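PDB 2AR1: thymocyte nuclear protein 1 from Leishmania major, which is of unknown function but, as a member of the EVE family in the PUA clan, probably binds nucleic acids, perhaps recognising modified bases. Local coordinates for residues I33-A37 with V117-R122. Numbering follows the deposited sequence.
Sequences IDDLA and VKFVAR
The F119 ring is held between the helix and its own strand: CB of A37 sits over one face, 3.8 Å from the ring centroid in a CH-pi contact, and the backbone N of A121 lies over the opposite face. R122 CB meets the ring edge in plane. With CG anti to the backbone N (chi1 176°), F119 brings its ring against A37 and I33; the I33 side chain crosses it at about a right angle, I33 CD1 to F119 CD1 at 4.1 Å. The other flat groups are the D34 carboxylate and the R122 guanidinium. The carboxylate meets the guanidinium edge almost coplanar (21°) in a side-on salt bridge: R122 NE gives a nearly straight 2.8 Å bond to D34 OD1, and R122 NH2 gives a 3.1 Å bond to D34 OD2, each oxygen using its syn lone pair. Two bonds fix the rotation of both groups, and R122 CG, on the way there, rests 3.8 Å from I33 CG2. At the other end L36 points toward the strand, L36 CD2 4.0 Å from V117 CG2 and L36 CG equally close to F119 CB, with F67 and A81 adding to this apolar patch. V120 and A121 both pair with L80, a classic beta bulge in strand 113-128. Segments 33-37 and 117-122 run at 110° to each other, and helix 33-39 thus lies against the bulged strand of the mixed sheet in the PUA-like EVE fold.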
loop_
_atom_site.group_PDB
_atom_site.type_symbol
_atom_site.label_atom_id
_atom_site.label_comp_id
_atom_site.label_asym_id
_atom_site.label_seq_id
_atom_site.Cartn_x
_atom_site.Cartn_y
_atom_site.Cartn_z
ATOM N N ILE A 33 8.382 5.927 -0.979
ATOM C CA ILE A 33 9.021 5.038 -0.004
ATOM C C ILE A 33 10.059 5.807 0.883
ATOM O O ILE A 33 10.218 5.495 2.025
ATOM C CB ILE A 33 9.695 3.848 -0.715
ATOM C CG1 ILE A 33 10.235 2.824 0.305
ATOM C CG2 ILE A 33 10.889 4.326 -1.605
ATOM C CD1 ILE A 33 9.188 2.165 1.256
ATOM N N ASP A 34 10.678 6.850 0.348
ATOM C CA ASP A 34 11.685 7.630 1.105
ATOM C C ASP A 34 11.053 8.526 2.174
ATOM O O ASP A 34 11.670 8.816 3.185
ATOM C CB ASP A 34 12.461 8.442 0.091
ATOM C CG ASP A 34 13.243 7.565 -0.854
ATOM O OD1 ASP A 34 13.768 6.516 -0.372
ATOM O OD2 ASP A 34 13.387 7.914 -2.066
ATOM N N ASP A 35 9.830 8.996 1.899
ATOM C CA ASP A 35 9.008 9.696 2.906
ATOM C C ASP A 35 8.684 8.756 4.065
ATOM O O ASP A 35 8.750 9.175 5.211
ATOM C CB ASP A 35 7.697 10.245 2.277
ATOM C CG ASP A 35 7.985 11.346 1.311
ATOM O OD1 ASP A 35 8.767 12.276 1.678
ATOM O OD2 ASP A 35 7.560 11.222 0.159
ATOM N N LEU A 36 8.249 7.518 3.759
ATOM C CA LEU A 36 7.992 6.550 4.869
ATOM C C LEU A 36 9.241 6.263 5.687
ATOM O O LEU A 36 9.227 6.253 6.927
ATOM C CB LEU A 36 7.395 5.249 4.310
ATOM C CG LEU A 36 7.058 4.163 5.316
ATOM C CD1 LEU A 36 6.147 4.758 6.406
ATOM C CD2 LEU A 36 6.374 2.970 4.603
ATOM N N ALA A 37 10.342 6.054 4.950
ATOM C CA ALA A 37 11.650 5.814 5.556
ATOM C C ALA A 37 11.990 6.942 6.503
ATOM O O ALA A 37 12.430 6.696 7.634
ATOM C CB ALA A 37 12.734 5.618 4.456
ATOM N N VAL A 117 1.524 2.232 9.123
ATOM C CA VAL A 117 2.519 1.287 8.605
ATOM C C VAL A 117 3.883 1.768 9.013
ATOM O O VAL A 117 4.062 2.937 9.330
ATOM C CB VAL A 117 2.505 1.093 7.104
ATOM C CG1 VAL A 117 1.200 0.502 6.615
ATOM C CG2 VAL A 117 2.783 2.377 6.339
ATOM N N LYS A 118 4.807 0.826 9.029
ATOM C CA LYS A 118 6.198 1.111 9.352
ATOM C C LYS A 118 7.061 0.797 8.138
ATOM O O LYS A 118 6.749 -0.089 7.343
ATOM C CB LYS A 118 6.698 0.377 10.619
ATOM C CG LYS A 118 7.132 -1.059 10.437
ATOM C CD LYS A 118 7.962 -1.490 11.657
ATOM C CE LYS A 118 7.777 -2.952 11.957
ATOM N NZ LYS A 118 8.828 -3.405 12.978
ATOM N N PHE A 119 8.099 1.599 7.919
ATOM C CA PHE A 119 9.077 1.331 6.930
ATOM C C PHE A 119 9.784 0.020 7.215
ATOM O O PHE A 119 10.175 -0.207 8.369
ATOM C CB PHE A 119 10.201 2.395 7.053
ATOM C CG PHE A 119 11.331 2.136 6.123
ATOM C CD1 PHE A 119 11.214 2.403 4.756
ATOM C CD2 PHE A 119 12.525 1.634 6.617
ATOM C CE1 PHE A 119 12.275 2.134 3.908
ATOM C CE2 PHE A 119 13.576 1.347 5.758
ATOM C CZ PHE A 119 13.471 1.626 4.457
ATOM N N VAL A 120 10.080 -0.751 6.179
ATOM C CA VAL A 120 10.855 -2.006 6.347
ATOM C C VAL A 120 12.093 -2.025 5.440
ATOM O O VAL A 120 13.180 -2.351 5.904
ATOM C CB VAL A 120 9.971 -3.251 6.052
ATOM C CG1 VAL A 120 10.792 -4.492 6.035
ATOM C CG2 VAL A 120 8.852 -3.378 7.102
ATOM N N ALA A 121 11.871 -1.687 4.167
ATOM C CA ALA A 121 12.954 -1.698 3.159
ATOM C C ALA A 121 12.728 -0.726 1.997
ATOM O O ALA A 121 11.612 -0.490 1.592
ATOM C CB ALA A 121 13.170 -3.046 2.650
ATOM N N ARG A 122 13.858 -0.154 1.521
ATOM C CA ARG A 122 13.884 0.760 0.424
ATOM C C ARG A 122 14.736 0.048 -0.625
ATOM O O ARG A 122 15.917 -0.216 -0.376
ATOM C CB ARG A 122 14.504 2.098 0.829
ATOM C CG ARG A 122 14.279 3.296 -0.131
ATOM C CD ARG A 122 14.868 3.187 -1.492
ATOM N NE ARG A 122 14.804 4.511 -2.075
ATOM C CZ ARG A 122 15.210 4.805 -3.299
ATOM N NH1 ARG A 122 15.699 3.852 -4.064
ATOM N NH2 ARG A 122 15.162 6.045 -3.749
#